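Local coordinates for YjbQ family protein (Aeropyrum pernix, PDB 2P6H), which is of unknown function but belongs to the UPF0047 (YjbQ) family and assembles with two further copies of itself, at residues R12-L17 with N83-L88; E24-T29 with G35-Y40; T44-A49 with R123-N128; V48-A53 with L106-W111; T91-S96 with L115-D120. All coordinates share one frame; numbering follows the deposited sequence.

Contact 1: residues R12-L17 with N83-L88; sequences RRLQVL and NAHAHL. With SO4 (sulfate ion), chain D.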
# COMPACT_ATOMS: atom_id res chain seq x y z
N ARG A 12 -21.29 -0.78 -11.68
CA ARG A 12 -21.76 -1.75 -10.68
C ARG A 12 -21.32 -1.38 -9.26
O ARG A 12 -20.39 -0.61 -9.04
CB ARG A 12 -21.21 -3.12 -11.06
CG ARG A 12 -22.16 -3.89 -11.98
CD ARG A 12 -23.04 -4.89 -11.22
NE ARG A 12 -23.33 -4.39 -9.87
CZ ARG A 12 -24.59 -4.55 -9.41
NH1 ARG A 12 -25.49 -5.18 -10.14
NH2 ARG A 12 -24.94 -4.00 -8.25
N ARG A 13 -21.93 -2.00 -8.25
CA ARG A 13 -21.51 -1.78 -6.88
C ARG A 13 -20.03 -2.11 -6.73
O ARG A 13 -19.24 -1.32 -6.22
CB ARG A 13 -22.34 -2.67 -5.95
CG ARG A 13 -22.11 -2.33 -4.47
CD ARG A 13 -22.84 -3.28 -3.52
NE ARG A 13 -22.98 -2.66 -2.20
CZ ARG A 13 -23.64 -3.34 -1.24
NH1 ARG A 13 -24.08 -4.57 -1.48
NH2 ARG A 13 -23.91 -2.75 -0.08
N LEU A 14 -19.64 -3.29 -7.18
CA LEU A 14 -18.21 -3.71 -7.13
C LEU A 14 -17.78 -3.90 -8.55
O LEU A 14 -18.41 -4.59 -9.34
CB LEU A 14 -17.89 -5.02 -6.28
CG LEU A 14 -18.12 -4.82 -4.78
CD1 LEU A 14 -19.60 -4.93 -4.40
CD2 LEU A 14 -17.38 -5.85 -3.92
N GLN A 15 -16.67 -3.27 -8.91
CA GLN A 15 -16.18 -3.40 -10.26
C GLN A 15 -14.72 -2.97 -10.35
O GLN A 15 -14.30 -2.02 -9.70
CB GLN A 15 -17.07 -2.56 -11.19
CG GLN A 15 -16.51 -2.27 -12.58
CD GLN A 15 -17.46 -1.44 -13.45
OE1 GLN A 15 -18.13 -0.54 -12.96
NE2 GLN A 15 -17.48 -1.74 -14.75
N VAL A 16 -13.95 -3.71 -11.14
CA VAL A 16 -12.55 -3.40 -11.34
C VAL A 16 -12.41 -2.90 -12.77
O VAL A 16 -12.90 -3.55 -13.70
CB VAL A 16 -11.66 -4.64 -11.15
CG1 VAL A 16 -10.22 -4.31 -11.50
CG2 VAL A 16 -11.77 -5.15 -9.72
N LEU A 17 -11.76 -1.75 -12.94
CA LEU A 17 -11.58 -1.15 -14.26
C LEU A 17 -10.10 -0.88 -14.54
O LEU A 17 -9.39 -0.40 -13.67
CB LEU A 17 -12.32 0.19 -14.36
CG LEU A 17 -13.81 0.19 -14.05
CD1 LEU A 17 -14.40 1.57 -14.29
CD2 LEU A 17 -14.49 -0.82 -14.93
N ASN A 83 -22.24 1.32 3.05
CA ASN A 83 -21.01 1.00 2.31
C ASN A 83 -19.81 0.63 3.21
O ASN A 83 -18.65 0.81 2.86
CB ASN A 83 -20.66 2.15 1.34
CG ASN A 83 -20.59 3.49 2.05
OD1 ASN A 83 -20.54 3.57 3.27
ND2 ASN A 83 -20.60 4.56 1.24
N ALA A 84 -20.05 0.10 4.41
CA ALA A 84 -18.96 -0.24 5.31
C ALA A 84 -17.90 -1.10 4.61
O ALA A 84 -16.69 -0.83 4.71
CB ALA A 84 -19.51 -0.98 6.53
N HIS A 85 -18.35 -2.13 3.90
CA HIS A 85 -17.45 -3.04 3.19
C HIS A 85 -16.48 -2.32 2.25
O HIS A 85 -15.32 -2.73 2.11
CB HIS A 85 -18.26 -4.04 2.36
CG HIS A 85 -18.89 -3.44 1.15
ND1 HIS A 85 -20.06 -2.72 1.20
CD2 HIS A 85 -18.47 -3.38 -0.14
CE1 HIS A 85 -20.34 -2.24 0.00
NE2 HIS A 85 -19.39 -2.63 -0.83
N ALA A 86 -16.95 -1.27 1.59
CA ALA A 86 -16.10 -0.52 0.66
C ALA A 86 -14.95 0.18 1.40
O ALA A 86 -13.82 0.22 0.94
CB ALA A 86 -16.95 0.51 -0.11
N HIS A 87 -15.25 0.76 2.56
CA HIS A 87 -14.22 1.43 3.35
C HIS A 87 -13.17 0.39 3.74
O HIS A 87 -11.97 0.64 3.65
CB HIS A 87 -14.85 2.04 4.61
CG HIS A 87 -15.80 3.17 4.34
ND1 HIS A 87 -15.38 4.48 4.19
CD2 HIS A 87 -17.15 3.19 4.24
CE1 HIS A 87 -16.44 5.25 4.01
NE2 HIS A 87 -17.52 4.50 4.04
N LEU A 88 -13.64 -0.78 4.17
CA LEU A 88 -12.75 -1.86 4.58
C LEU A 88 -11.86 -2.31 3.42
O LEU A 88 -10.65 -2.51 3.59
CB LEU A 88 -13.57 -3.03 5.12
CG LEU A 88 -14.48 -2.72 6.32
CD1 LEU A 88 -15.22 -3.97 6.73
CD2 LEU A 88 -13.66 -2.17 7.50
S SO4 D . -22.51 -6.40 -6.78
O1 SO4 D . -22.28 -7.66 -7.52
O2 SO4 D . -21.75 -5.29 -7.46
O3 SO4 D . -23.99 -6.08 -6.78
O4 SO4 D . -22.07 -6.55 -5.37
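Beside a sulfate site, where the loop entering strand 15-18 of the three-stranded antiparallel sheet nears the first turn of helix 84-93, Arg13 and Leu14 meet His85. With CG anti to the backbone N (chi1 -171°) and the chain extended out to NE, Arg13 carries its guanidinium to the imidazole. His85 CE1 lies over one guanidinium face, 3.5 Å from Arg13 NE, and the two planes stand 77° apart. Arg13 NH2 also makes a weak hydrogen bond to Val82 O, while His85 NE2 bonds to Met119 O. Were Arg13 an alanine, the His85 ring would probably lose its flat neighbour on one flank and Val82 O this weak donor. Leu14 CD1 lies 4.3 Å from His85 NE2, oblique to the ring. The sulfate, probably from the crystallisation liquor, accepts Leu14 N at its O2, 2.9 Å away, and is also bonded to Arg66 NH1. Sulfate O3 sits over one face of the Arg12 guanidinium, 2.7 Å from Arg12 NH2.

Contact 2: residues E24-T29 with G35-Y40; sequences EEWLST and GLLVVY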
# COMPACT_ATOMS: atom_id res chain seq x y z
N GLU A 24 -1.44 6.98 -19.02
CA GLU A 24 -0.37 7.16 -19.99
C GLU A 24 -0.65 8.38 -20.86
O GLU A 24 0.24 9.11 -21.26
CB GLU A 24 -0.27 5.89 -20.84
CG GLU A 24 0.14 4.66 -20.01
CD GLU A 24 0.34 3.45 -20.91
OE1 GLU A 24 -0.47 3.25 -21.81
OE2 GLU A 24 1.31 2.72 -20.71
N GLU A 25 -1.93 8.59 -21.15
CA GLU A 25 -2.38 9.71 -21.92
C GLU A 25 -1.84 10.98 -21.31
O GLU A 25 -1.02 11.68 -21.89
CB GLU A 25 -3.90 9.74 -21.88
CG GLU A 25 -4.53 9.65 -23.27
CD GLU A 25 -5.99 9.99 -23.17
OE1 GLU A 25 -6.30 11.10 -22.75
OE2 GLU A 25 -6.81 9.14 -23.50
N TRP A 26 -2.32 11.23 -20.09
CA TRP A 26 -1.91 12.39 -19.32
C TRP A 26 -0.39 12.47 -19.25
O TRP A 26 0.23 13.50 -19.40
CB TRP A 26 -2.49 12.28 -17.90
CG TRP A 26 -2.16 13.50 -17.10
CD1 TRP A 26 -2.80 14.76 -17.19
CD2 TRP A 26 -1.08 13.66 -16.13
NE1 TRP A 26 -2.24 15.70 -16.38
CE2 TRP A 26 -1.12 15.02 -15.69
CE3 TRP A 26 -0.12 12.81 -15.62
CZ2 TRP A 26 -0.21 15.47 -14.77
CZ3 TRP A 26 0.80 13.27 -14.69
CH2 TRP A 26 0.76 14.61 -14.27
N LEU A 27 0.20 11.32 -18.98
CA LEU A 27 1.63 11.27 -18.83
C LEU A 27 2.38 11.76 -20.08
O LEU A 27 3.46 12.33 -20.00
CB LEU A 27 1.98 9.82 -18.56
CG LEU A 27 3.37 9.67 -18.00
CD1 LEU A 27 3.58 10.53 -16.75
CD2 LEU A 27 3.63 8.23 -17.59
N SER A 28 1.83 11.41 -21.26
CA SER A 28 2.47 11.90 -22.47
C SER A 28 2.12 13.36 -22.72
O SER A 28 2.83 14.09 -23.40
CB SER A 28 2.00 11.05 -23.66
OG SER A 28 2.62 9.77 -23.62
N THR A 29 0.99 13.79 -22.15
CA THR A 29 0.62 15.21 -22.29
C THR A 29 1.54 16.05 -21.46
O THR A 29 1.50 17.27 -21.48
CB THR A 29 -0.84 15.50 -21.82
OG1 THR A 29 -1.41 16.49 -22.68
CG2 THR A 29 -0.83 16.03 -20.39
N GLY A 35 11.40 10.47 -13.44
CA GLY A 35 10.69 11.01 -12.27
C GLY A 35 9.73 9.97 -11.69
O GLY A 35 9.91 8.77 -11.86
N LEU A 36 8.70 10.45 -10.94
CA LEU A 36 7.71 9.57 -10.33
C LEU A 36 6.32 10.03 -10.69
O LEU A 36 6.05 11.22 -10.83
CB LEU A 36 7.75 9.69 -8.81
CG LEU A 36 9.01 9.26 -8.10
CD1 LEU A 36 8.84 9.65 -6.63
CD2 LEU A 36 9.26 7.75 -8.11
N LEU A 37 5.45 9.06 -10.89
CA LEU A 37 4.09 9.39 -11.11
C LEU A 37 3.34 8.89 -9.91
O LEU A 37 3.59 7.80 -9.41
CB LEU A 37 3.66 8.63 -12.35
CG LEU A 37 2.15 8.55 -12.44
CD1 LEU A 37 1.57 9.90 -12.85
CD2 LEU A 37 1.63 7.50 -13.42
N VAL A 38 2.43 9.71 -9.39
CA VAL A 38 1.59 9.23 -8.30
C VAL A 38 0.18 9.19 -8.78
O VAL A 38 -0.37 10.17 -9.27
CB VAL A 38 1.64 10.17 -7.07
CG1 VAL A 38 0.77 9.60 -5.95
CG2 VAL A 38 3.07 10.30 -6.57
N VAL A 39 -0.38 7.98 -8.73
CA VAL A 39 -1.76 7.75 -9.08
C VAL A 39 -2.52 7.59 -7.80
O VAL A 39 -2.22 6.73 -6.98
CB VAL A 39 -1.89 6.46 -9.88
CG1 VAL A 39 -3.34 6.28 -10.35
CG2 VAL A 39 -0.98 6.51 -11.09
N TYR A 40 -3.52 8.41 -7.57
CA TYR A 40 -4.27 8.30 -6.33
C TYR A 40 -5.72 8.73 -6.50
O TYR A 40 -6.08 9.51 -7.38
CB TYR A 40 -3.58 9.12 -5.22
CG TYR A 40 -3.52 10.59 -5.53
CD1 TYR A 40 -2.72 11.06 -6.57
CD2 TYR A 40 -4.21 11.50 -4.73
CE1 TYR A 40 -2.62 12.43 -6.81
CE2 TYR A 40 -4.11 12.87 -4.97
CZ TYR A 40 -3.32 13.33 -6.03
OH TYR A 40 -3.21 14.69 -6.26
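Leu37 sets out from strand 35-40 toward Trp26 and Leu27 of helix 20-28, its CB directed at the helix. The first torsion places CG anti to the backbone N (chi1 162°), and the leucine forks there. Branch CD1 does the touching: it approaches the six-membered ring of Trp26 obliquely, 3.9 Å from CZ3, with Trp26 CE3 a little farther at 4.4 Å. The same methyl faces Leu27 CD1 at 4.4 Å, so two successive helix residues share one leucine branch. Branch CD2 turns to Leu106 of strand 105-106, which Leu27 also touches. Trp26 spreads beyond Leu37 onto Leu129 and Tyr131 of strand 124-133. No hydrogen bond joins the segments, and the leucine and tryptophan contacts are purely apolar. Whereas Leu37 meets the helix, its neighbours Leu36 and Val38 pack against other subunits, Leu36 on Leu132 of the third and Val38 on Leu36 of the second. This is a helix laid on one face of an antiparallel sheet whose other face meets neighbouring subunits.

Contact 3: residues T44-A49 with R123-N128; sequences TTAAVA and RERTVN. With SO4 (sulfate ion), chain C.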
# COMPACT_ATOMS: atom_id res chain seq x y z
N THR A 44 -12.84 7.22 -0.29
CA THR A 44 -12.65 6.31 0.84
C THR A 44 -13.40 4.99 0.58
O THR A 44 -13.27 4.05 1.36
CB THR A 44 -13.21 6.90 2.16
OG1 THR A 44 -14.63 7.07 2.05
CG2 THR A 44 -12.56 8.23 2.49
N THR A 45 -14.18 4.93 -0.50
CA THR A 45 -14.87 3.65 -0.79
C THR A 45 -14.56 3.14 -2.19
O THR A 45 -15.32 2.38 -2.78
CB THR A 45 -16.39 3.81 -0.69
OG1 THR A 45 -16.81 4.85 -1.58
CG2 THR A 45 -16.79 4.19 0.74
N ALA A 46 -13.39 3.53 -2.66
CA ALA A 46 -12.84 3.03 -3.91
C ALA A 46 -11.36 2.96 -3.69
O ALA A 46 -10.82 3.54 -2.77
CB ALA A 46 -13.19 3.96 -5.15
N ALA A 47 -10.66 2.19 -4.52
CA ALA A 47 -9.22 2.05 -4.35
C ALA A 47 -8.53 1.90 -5.70
O ALA A 47 -9.17 1.90 -6.75
CB ALA A 47 -8.94 0.82 -3.48
N VAL A 48 -7.19 1.85 -5.66
CA VAL A 48 -6.43 1.57 -6.88
C VAL A 48 -5.39 0.53 -6.58
O VAL A 48 -4.76 0.53 -5.54
CB VAL A 48 -5.71 2.82 -7.39
CG1 VAL A 48 -4.99 3.52 -6.24
CG2 VAL A 48 -4.67 2.42 -8.43
N ALA A 49 -5.27 -0.40 -7.53
CA ALA A 49 -4.32 -1.46 -7.40
C ALA A 49 -3.57 -1.64 -8.70
O ALA A 49 -3.96 -1.14 -9.75
CB ALA A 49 -5.10 -2.72 -7.11
N ARG A 123 -20.96 4.98 -9.67
CA ARG A 123 -20.64 6.38 -9.36
C ARG A 123 -19.68 6.98 -10.40
O ARG A 123 -19.01 6.28 -11.14
CB ARG A 123 -19.95 6.47 -7.99
CG ARG A 123 -20.86 6.22 -6.79
CD ARG A 123 -20.12 6.52 -5.48
NE ARG A 123 -20.85 6.05 -4.30
CZ ARG A 123 -21.87 6.78 -3.81
NH1 ARG A 123 -22.27 7.90 -4.39
NH2 ARG A 123 -22.51 6.35 -2.71
N GLU A 124 -19.66 8.30 -10.43
CA GLU A 124 -18.74 8.97 -11.30
C GLU A 124 -17.55 9.30 -10.42
O GLU A 124 -17.59 10.20 -9.59
CB GLU A 124 -19.43 10.22 -11.94
CG GLU A 124 -18.43 11.34 -12.26
CD GLU A 124 -18.44 11.59 -13.75
OE1 GLU A 124 -18.45 10.62 -14.50
OE2 GLU A 124 -18.47 12.75 -14.15
N ARG A 125 -16.51 8.50 -10.60
CA ARG A 125 -15.31 8.61 -9.78
C ARG A 125 -14.18 9.44 -10.38
O ARG A 125 -14.22 9.79 -11.55
CB ARG A 125 -14.81 7.22 -9.45
CG ARG A 125 -15.82 6.34 -8.74
CD ARG A 125 -16.23 6.90 -7.37
NE ARG A 125 -16.61 5.80 -6.49
CZ ARG A 125 -16.68 5.90 -5.17
NH1 ARG A 125 -16.41 7.06 -4.57
NH2 ARG A 125 -16.95 4.82 -4.43
N THR A 126 -13.19 9.76 -9.56
CA THR A 126 -12.03 10.57 -9.98
C THR A 126 -10.71 9.89 -9.67
O THR A 126 -10.54 9.21 -8.67
CB THR A 126 -12.07 11.90 -9.24
OG1 THR A 126 -13.26 12.60 -9.59
CG2 THR A 126 -10.86 12.75 -9.64
N VAL A 127 -9.76 10.06 -10.62
CA VAL A 127 -8.39 9.62 -10.38
C VAL A 127 -7.50 10.82 -10.55
O VAL A 127 -7.57 11.52 -11.55
CB VAL A 127 -7.99 8.60 -11.45
CG1 VAL A 127 -6.50 8.26 -11.31
CG2 VAL A 127 -8.80 7.33 -11.32
N ASN A 128 -6.72 11.09 -9.50
CA ASN A 128 -5.85 12.23 -9.56
C ASN A 128 -4.43 11.77 -9.92
O ASN A 128 -4.03 10.65 -9.62
CB ASN A 128 -5.84 12.89 -8.16
CG ASN A 128 -7.16 13.60 -7.90
OD1 ASN A 128 -7.61 13.73 -6.76
ND2 ASN A 128 -7.79 14.09 -8.99
S SO4 C . -16.05 8.63 -0.96
O1 SO4 C . -17.34 8.21 -0.25
O2 SO4 C . -16.21 9.80 -1.82
O3 SO4 C . -15.55 7.56 -1.82
O4 SO4 C . -15.01 8.95 0.02
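Thr45 OG1 is held by two groups, accepting a hydrogen bond from Arg125 NH2 and giving one to O3 of a bound sulfate. Arg125 NH2 to Thr45 OG1 is 2.9 Å and nearly straight, 169° at the hydrogen, with OG1 5° out of the guanidinium plane. Thr45 chi1 of 56°, which sets OG1 between the backbone N and the carbonyl carbon, aims it at both. Sulfate O3 also takes Arg125 NH1 at 2.9 Å and Thr45 N. Ala46 CB lies over one guanidinium face and Arg123 CD over the other, 3.5 Å above its centre. A salt bridge from Arg125 NE to Glu118 OE2 fixes the group in rotation. Thr44 N and Thr44 OG1 both donate to sulfate O4, each at 2.8 Å. A leucine in place of Arg125 would probably leave Glu118 without its charged mate and sulfate O3 without one donor. Backbone NH groups, hydroxyls and a guanidinium converging on one anion are consistent with an oxyanion-binding pocket, though the sulfate is probably from the crystallisation liquor.

Contact 4: residues V48-A53 with L106-W111; sequences VAVNEA and LSLGTW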
# COMPACT_ATOMS: atom_id res chain seq x y z
N VAL A 48 -7.19 1.85 -5.66
CA VAL A 48 -6.43 1.57 -6.88
C VAL A 48 -5.39 0.53 -6.58
O VAL A 48 -4.76 0.53 -5.54
CB VAL A 48 -5.71 2.82 -7.39
CG1 VAL A 48 -4.99 3.52 -6.24
CG2 VAL A 48 -4.67 2.42 -8.43
N ALA A 49 -5.27 -0.40 -7.53
CA ALA A 49 -4.32 -1.46 -7.40
C ALA A 49 -3.57 -1.64 -8.70
O ALA A 49 -3.96 -1.14 -9.75
CB ALA A 49 -5.10 -2.72 -7.11
N VAL A 50 -2.49 -2.40 -8.64
CA VAL A 50 -1.75 -2.72 -9.85
C VAL A 50 -1.67 -4.20 -10.01
O VAL A 50 -1.17 -4.92 -9.16
CB VAL A 50 -0.32 -2.24 -9.72
CG1 VAL A 50 0.50 -2.71 -10.92
CG2 VAL A 50 -0.30 -0.72 -9.67
N ASN A 51 -2.23 -4.69 -11.11
CA ASN A 51 -2.17 -6.12 -11.40
C ASN A 51 -2.61 -6.38 -12.84
O ASN A 51 -2.67 -5.48 -13.66
CB ASN A 51 -3.09 -6.87 -10.42
CG ASN A 51 -2.53 -8.24 -10.09
OD1 ASN A 51 -2.73 -9.21 -10.82
ND2 ASN A 51 -1.81 -8.31 -8.96
N GLU A 52 -2.87 -7.64 -13.16
CA GLU A 52 -3.21 -8.04 -14.53
C GLU A 52 -4.67 -7.77 -14.88
O GLU A 52 -5.58 -8.11 -14.12
CB GLU A 52 -2.89 -9.52 -14.73
CG GLU A 52 -2.77 -9.93 -16.19
CD GLU A 52 -2.33 -11.39 -16.38
OE1 GLU A 52 -1.66 -11.96 -15.48
OE2 GLU A 52 -2.64 -11.95 -17.46
N ALA A 53 -4.88 -7.16 -16.05
CA ALA A 53 -6.24 -6.85 -16.49
C ALA A 53 -6.86 -8.01 -17.28
O ALA A 53 -7.38 -7.85 -18.38
CB ALA A 53 -6.21 -5.54 -17.33
N LEU A 106 7.01 4.42 -18.43
CA LEU A 106 6.31 4.21 -17.22
C LEU A 106 6.73 2.85 -16.75
O LEU A 106 6.56 1.85 -17.43
CB LEU A 106 4.83 4.22 -17.55
CG LEU A 106 3.98 4.10 -16.29
CD1 LEU A 106 4.28 5.21 -15.28
CD2 LEU A 106 2.48 4.19 -16.58
N SER A 107 7.32 2.80 -15.56
CA SER A 107 7.96 1.56 -15.10
C SER A 107 6.96 0.49 -14.53
O SER A 107 7.03 0.10 -13.37
CB SER A 107 9.01 1.98 -14.08
OG SER A 107 9.91 0.90 -13.85
N LEU A 108 6.07 -0.00 -15.38
CA LEU A 108 5.16 -1.07 -15.00
C LEU A 108 5.71 -2.35 -15.61
O LEU A 108 6.38 -2.30 -16.65
CB LEU A 108 3.75 -0.82 -15.53
CG LEU A 108 2.96 0.30 -14.85
CD1 LEU A 108 1.61 0.49 -15.54
CD2 LEU A 108 2.77 -0.04 -13.38
N GLY A 109 5.43 -3.47 -14.97
CA GLY A 109 5.91 -4.75 -15.47
C GLY A 109 5.14 -5.14 -16.72
O GLY A 109 4.15 -4.51 -17.07
N THR A 110 5.58 -6.20 -17.37
CA THR A 110 4.91 -6.62 -18.62
C THR A 110 3.42 -6.86 -18.46
O THR A 110 2.61 -6.46 -19.28
CB THR A 110 5.46 -7.95 -19.08
OG1 THR A 110 6.88 -7.86 -19.14
CG2 THR A 110 4.93 -8.27 -20.48
N TRP A 111 2.99 -7.48 -17.37
CA TRP A 111 1.57 -7.76 -17.16
C TRP A 111 0.87 -6.87 -16.14
O TRP A 111 -0.28 -7.13 -15.78
CB TRP A 111 1.40 -9.23 -16.76
CG TRP A 111 2.29 -10.13 -17.57
CD1 TRP A 111 3.40 -10.80 -17.14
CD2 TRP A 111 2.20 -10.37 -18.98
NE1 TRP A 111 4.02 -11.43 -18.20
CE2 TRP A 111 3.30 -11.18 -19.34
CE3 TRP A 111 1.29 -9.97 -19.97
CZ2 TRP A 111 3.52 -11.60 -20.65
CZ3 TRP A 111 1.52 -10.39 -21.28
CH2 TRP A 111 2.62 -11.20 -21.61
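The indole of Trp111 carries Thr110 CG2 on one face, 3.5 Å above the plane and over its centre, and points away from 48-53; the residue meets Glu52 through its O and CB. Both loop residues lie between strands 105-106 and 113-118, in a stretch that runs beside the end of strand 46-51 in the three-stranded antiparallel sheet; the touching parts are 27° apart in direction. Glu52 CA makes a CA-H...O contact with Trp111 O at 3.3 Å. Glu52 CG passes 4.3 Å from Trp111 CB. At the strand end Asn51 OD1 accepts Glu52 N at 2.8 Å, the donor tilted 30° from the carbonyl plane. Asn51 OD1 also bonds to His87 ND1 of the third subunit, and Trp111 packs on Thr44 of that subunit, so the contact lies at a subunit interface. Earlier in the loop, Ser107 centres an inverse gamma turn. With its CG1 anti to the backbone N (chi1 174°), Val50 faces Leu108, and Val50 CG1 lies 4.3 Å from Leu108 CD2.

Contact 5: residues T91-S96 with L115-D120; sequences TIIGDS and LFVEMD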
# COMPACT_ATOMS: atom_id res chain seq x y z
N THR A 91 -9.12 0.17 2.83
CA THR A 91 -7.98 0.16 3.76
C THR A 91 -6.93 -0.91 3.45
O THR A 91 -5.76 -0.74 3.76
CB THR A 91 -8.43 0.03 5.24
OG1 THR A 91 -8.73 -1.34 5.54
CG2 THR A 91 -9.63 0.91 5.57
N ILE A 92 -7.31 -2.09 2.91
CA ILE A 92 -6.18 -3.04 2.70
C ILE A 92 -5.79 -3.14 1.24
O ILE A 92 -4.93 -3.93 0.87
CB ILE A 92 -6.58 -4.44 3.09
CG1 ILE A 92 -7.91 -4.77 2.39
CG2 ILE A 92 -6.78 -4.52 4.62
CD1 ILE A 92 -8.39 -6.23 2.46
N ILE A 93 -6.44 -2.34 0.36
CA ILE A 93 -5.95 -2.29 -1.01
C ILE A 93 -5.12 -1.04 -1.21
O ILE A 93 -4.06 -1.05 -1.82
CB ILE A 93 -7.14 -2.29 -1.99
CG1 ILE A 93 -7.82 -3.66 -2.02
CG2 ILE A 93 -6.65 -1.98 -3.42
CD1 ILE A 93 -9.17 -3.62 -2.75
N GLY A 94 -5.56 0.08 -0.65
CA GLY A 94 -4.80 1.31 -0.78
C GLY A 94 -5.40 2.29 -1.77
O GLY A 94 -6.07 1.89 -2.72
N ASP A 95 -5.15 3.58 -1.57
CA ASP A 95 -5.71 4.60 -2.45
C ASP A 95 -4.69 5.36 -3.28
O ASP A 95 -5.03 6.34 -3.95
CB ASP A 95 -6.54 5.60 -1.63
CG ASP A 95 -5.86 5.97 -0.34
OD1 ASP A 95 -4.61 5.94 -0.31
OD2 ASP A 95 -6.56 6.31 0.63
N SER A 96 -3.43 4.94 -3.24
CA SER A 96 -2.43 5.61 -4.06
C SER A 96 -1.28 4.67 -4.38
O SER A 96 -0.94 3.78 -3.61
CB SER A 96 -1.92 6.86 -3.32
OG SER A 96 -0.85 6.49 -2.46
N LEU A 115 -5.38 -0.54 -12.05
CA LEU A 115 -6.78 -0.89 -11.91
C LEU A 115 -7.55 -0.06 -10.89
O LEU A 115 -7.14 0.06 -9.73
CB LEU A 115 -6.90 -2.37 -11.51
CG LEU A 115 -6.11 -3.33 -12.42
CD1 LEU A 115 -6.19 -4.74 -11.88
CD2 LEU A 115 -6.67 -3.27 -13.84
N PHE A 116 -8.66 0.52 -11.33
CA PHE A 116 -9.52 1.28 -10.44
C PHE A 116 -10.43 0.22 -9.82
O PHE A 116 -11.04 -0.58 -10.54
CB PHE A 116 -10.38 2.28 -11.20
CG PHE A 116 -11.20 3.17 -10.31
CD1 PHE A 116 -12.42 2.75 -9.81
CD2 PHE A 116 -10.73 4.43 -9.93
CE1 PHE A 116 -13.17 3.55 -8.96
CE2 PHE A 116 -11.47 5.25 -9.08
CZ PHE A 116 -12.69 4.81 -8.59
N VAL A 117 -10.51 0.21 -8.50
CA VAL A 117 -11.36 -0.75 -7.82
C VAL A 117 -12.54 -0.06 -7.16
O VAL A 117 -12.42 0.58 -6.12
CB VAL A 117 -10.53 -1.41 -6.73
CG1 VAL A 117 -11.35 -2.49 -6.03
CG2 VAL A 117 -9.28 -2.03 -7.33
N GLU A 118 -13.70 -0.16 -7.80
CA GLU A 118 -14.94 0.45 -7.28
C GLU A 118 -15.62 -0.52 -6.32
O GLU A 118 -15.81 -1.70 -6.64
CB GLU A 118 -15.89 0.76 -8.45
CG GLU A 118 -17.27 1.27 -8.06
CD GLU A 118 -17.23 2.57 -7.28
OE1 GLU A 118 -16.97 2.53 -6.05
OE2 GLU A 118 -17.44 3.64 -7.89
N MET A 119 -16.00 -0.04 -5.14
CA MET A 119 -16.66 -0.90 -4.17
C MET A 119 -18.00 -0.32 -3.71
O MET A 119 -18.72 -0.94 -2.92
CB MET A 119 -15.73 -1.16 -2.98
CG MET A 119 -14.52 -2.00 -3.39
SD MET A 119 -13.24 -2.19 -2.17
CE MET A 119 -12.25 -0.72 -2.48
N ASP A 120 -18.34 0.86 -4.24
CA ASP A 120 -19.62 1.51 -3.89
C ASP A 120 -20.22 2.19 -5.12
O ASP A 120 -20.70 3.32 -5.07
CB ASP A 120 -19.39 2.54 -2.76
CG ASP A 120 -20.72 3.02 -2.15
OD1 ASP A 120 -21.68 2.24 -2.17
OD2 ASP A 120 -20.78 4.15 -1.67
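Ile93, at the end of helix 84-93, meets Val117 and Met119 on the central strand 113-118 of the three-stranded antiparallel sheet and the residues just beyond it. The contact across the segments is wholly apolar. Ile93 and Val117 reach toward each other tip to tip, Ile93 CD1 standing 4.1 Å from Val117 CG1. On the isoleucine, CG1 sits beside the backbone N (chi1 -71°) and the chain then runs straight to CD1. The same methyl meets the end of the methionine, with Ile93 CD1 4.2 Å from Met119 CE. Ile65 of helix 55-69 touches all three side chains, which places the cluster between helices and sheet.

Gly94, the first residue after the helix, has a positive phi (105°), at which a side-chain CB would jam against the carbonyl oxygen of Ile93.

Subunit contacts begin next to the cluster: Ile92 packs on Ile92 of both the second and the third subunit, and Asp95 OD1 forms a salt bridge with Arg97 NE of the second.

Polar bonds surround the same strand end, on the residues next to the cluster. Asp120 OD2 is paired with Arg123 NH2 in a salt bridge and also takes a hydrogen bond from Asn83 ND2. The Glu118 side chain folds back onto its own segment, and Asp120 N donates to Glu118 OE1 at 2.8 Å from above the carboxylate plane, 41° out of it.

Contacts 1, 3, 4 and 5 all reach the three-stranded sheet, in which 113-118 lies between strands 15-18 and 46-51; contact 2 belongs to the five-stranded sheet. Contacts 1 and 5 share helix 84-93, with centres 8 Å apart, and contacts 3 and 5 are 7 Å apart. Contact 3 bridges the sheets, since 124-133 pairs with 35-40 of contact 2. Contact 4 lies about 20 Å from contact 1, centre to centre, across the middle of the chain. Along the chain, contact 2 is nested within the loop closed by contact 1, and contact 5 within that of contact 3. Contacts 1, 3 and 5 thus gather distant segments in one buried core, while all five touch neighbouring subunits.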